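Local coordinates for protein suppressor of fused homolog (Drosophila melanogaster, PDB 6LPH) that probably sequesters transcription factors of the Hedgehog pathway by binding them, and is seen here as its N-terminal part in complex with a peptide of Fused, at residues I22-Q27 against V191-I196. Sequence-based numbering, arbitrary orientation.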
loop_
_atom_site.group_PDB
_atom_site.type_symbol
_atom_site.label_atom_id
_atom_site.label_comp_id
_atom_site.label_asym_id
_atom_site.label_seq_id
_atom_site.Cartn_x
_atom_site.Cartn_y
_atom_site.Cartn_z
ATOM N N ILE A 22 9.450 7.415 -9.824
ATOM C CA ILE A 22 10.773 6.770 -9.575
ATOM C C ILE A 22 11.792 7.764 -9.046
ATOM O O ILE A 22 12.526 7.465 -8.090
ATOM C CB ILE A 22 11.330 6.075 -10.850
ATOM C CG1 ILE A 22 10.443 4.889 -11.269
ATOM C CG2 ILE A 22 12.795 5.644 -10.677
ATOM C CD1 ILE A 22 10.286 3.820 -10.234
ATOM N N ASP A 23 11.834 8.957 -9.657
ATOM C CA ASP A 23 12.699 10.018 -9.163
ATOM C C ASP A 23 12.386 10.442 -7.726
ATOM O O ASP A 23 13.295 10.553 -6.894
ATOM C CB ASP A 23 12.681 11.217 -10.116
ATOM C CG ASP A 23 13.393 10.920 -11.427
ATOM O OD1 ASP A 23 13.263 11.702 -12.391
ATOM O OD2 ASP A 23 14.092 9.879 -11.497
ATOM N N HIS A 24 11.108 10.655 -7.427
ATOM C CA HIS A 24 10.662 10.923 -6.054
ATOM C C HIS A 24 11.089 9.844 -5.084
ATOM O O HIS A 24 11.607 10.145 -3.996
ATOM C CB HIS A 24 9.145 11.070 -6.025
ATOM C CG HIS A 24 8.609 11.584 -4.723
ATOM N ND1 HIS A 24 9.115 12.672 -4.107
ATOM C CD2 HIS A 24 7.551 11.137 -3.926
ATOM C CE1 HIS A 24 8.428 12.902 -2.962
ATOM N NE2 HIS A 24 7.468 11.969 -2.860
ATOM N N LEU A 25 10.856 8.581 -5.451
ATOM C CA LEU A 25 11.286 7.454 -4.590
ATOM C C LEU A 25 12.809 7.401 -4.421
ATOM O O LEU A 25 13.315 6.999 -3.358
ATOM C CB LEU A 25 10.766 6.118 -5.102
ATOM C CG LEU A 25 9.240 5.936 -5.012
ATOM C CD1 LEU A 25 8.757 4.663 -5.719
ATOM C CD2 LEU A 25 8.812 5.945 -3.546
ATOM N N GLY A 26 13.540 7.803 -5.459
ATOM C CA GLY A 26 15.017 7.858 -5.378
ATOM C C GLY A 26 15.546 8.863 -4.349
ATOM O O GLY A 26 16.623 8.671 -3.738
ATOM N N GLN A 27 14.784 9.928 -4.141
ATOM C CA GLN A 27 15.148 10.975 -3.186
ATOM C C GLN A 27 14.836 10.524 -1.773
ATOM O O GLN A 27 15.525 10.888 -0.814
ATOM C CB GLN A 27 14.322 12.228 -3.451
ATOM C CG GLN A 27 14.589 12.876 -4.797
ATOM C CD GLN A 27 15.789 13.794 -4.795
ATOM O OE1 GLN A 27 15.678 14.948 -5.202
ATOM N NE2 GLN A 27 16.932 13.304 -4.352
ATOM N N VAL A 191 -0.086 13.682 -8.278
ATOM C CA VAL A 191 -0.182 12.307 -7.724
ATOM C C VAL A 191 -0.114 12.447 -6.210
ATOM O O VAL A 191 0.916 12.868 -5.681
ATOM C CB VAL A 191 0.976 11.437 -8.215
ATOM C CG1 VAL A 191 0.966 10.022 -7.546
ATOM C CG2 VAL A 191 0.915 11.288 -9.734
ATOM N N ASP A 192 -1.217 12.121 -5.521
ATOM C CA ASP A 192 -1.227 12.000 -4.048
ATOM C C ASP A 192 -0.782 10.574 -3.724
ATOM O O ASP A 192 -1.213 9.651 -4.394
ATOM C CB ASP A 192 -2.675 12.095 -3.525
ATOM C CG ASP A 192 -3.212 13.511 -3.488
ATOM O OD1 ASP A 192 -2.461 14.446 -3.822
ATOM O OD2 ASP A 192 -4.398 13.700 -3.103
ATOM N N PHE A 193 0.014 10.363 -2.682
ATOM C CA PHE A 193 0.293 8.982 -2.238
ATOM C C PHE A 193 -0.665 8.612 -1.113
ATOM O O PHE A 193 -0.569 9.141 0.003
ATOM C CB PHE A 193 1.778 8.804 -1.893
ATOM C CG PHE A 193 2.669 8.899 -3.115
ATOM C CD1 PHE A 193 3.185 10.143 -3.550
ATOM C CD2 PHE A 193 2.922 7.778 -3.875
ATOM C CE1 PHE A 193 3.964 10.234 -4.711
ATOM C CE2 PHE A 193 3.685 7.864 -5.041
ATOM C CZ PHE A 193 4.212 9.081 -5.461
ATOM N N CYS A 194 -1.636 7.737 -1.435
ATOM C CA CYS A 194 -2.681 7.362 -0.494
ATOM C C CYS A 194 -2.260 6.091 0.224
ATOM O O CYS A 194 -2.247 4.991 -0.362
ATOM C CB CYS A 194 -4.012 7.144 -1.225
ATOM S SG CYS A 194 -4.682 8.726 -1.774
ATOM N N GLN A 195 -1.916 6.239 1.500
ATOM C CA GLN A 195 -1.454 5.092 2.268
ATOM C C GLN A 195 -2.630 4.366 2.893
ATOM O O GLN A 195 -3.420 4.929 3.676
ATOM C CB GLN A 195 -0.460 5.500 3.350
ATOM C CG GLN A 195 0.133 4.310 4.106
ATOM C CD GLN A 195 1.131 4.751 5.142
ATOM O OE1 GLN A 195 2.123 5.425 4.826
ATOM N NE2 GLN A 195 0.875 4.395 6.391
ATOM N N ILE A 196 -2.719 3.092 2.551
ATOM C CA ILE A 196 -3.744 2.223 3.080
ATOM C C ILE A 196 -3.313 1.783 4.485
ATOM O O ILE A 196 -2.127 1.502 4.718
ATOM C CB ILE A 196 -3.972 1.080 2.058
ATOM C CG1 ILE A 196 -5.094 1.454 1.084
ATOM C CG2 ILE A 196 -4.479 -0.191 2.678
ATOM C CD1 ILE A 196 -5.165 2.887 0.682
#
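H24 and F193 are the two residues that touch here, and they do so ring to ring: CD2 of H24 lies 3.8 Å from CE1 of F193. The geometry argues for a marginal aromatic pair, not a full stack. The planes are inclined by 27°, close to parallel, but the centroids stand 5.7 Å apart, so the rings have slid past one another and barely overlap. Both side chains leave their backbones toward the other segment, then pass each other running in opposite directions. On the histidine, CG is set anti to the backbone N (chi1 -170°), which carries the imidazole off the helix toward the strand; NE2 gives its hydrogen bond to the backbone O of L181, and the ring carbon CD2 is the atom that meets F193.

The tighter side of the contact belongs to F193. This buried ring has V191 CG1 against one face, about 4.0 Å off its plane and nearer the margin than the centre, and its side chain also packs on I75. The helix side is looser: H24 is partly exposed, and L25, though buried, comes no nearer to the strand than the 5.7 Å between its CD2 and F193 CE2. A total buried surface of 83 Å² marks the contact as slight, and the 11.1 Å between the CA atoms of H24 and V191, the smallest such separation, shows that the backbones stay well apart.

L25 and I22 instead rest on F77, and L25 also on I75, so helix 16-28 lies over strand 71-77 while H24 extends to the more distant strand 189-199; I22 also packs on an apolar side chain of the bound peptide. That strand runs within the mixed sheet between 97-109, its parallel neighbour, and 172-186, its antiparallel one; the L181 bond ties the histidine to the latter.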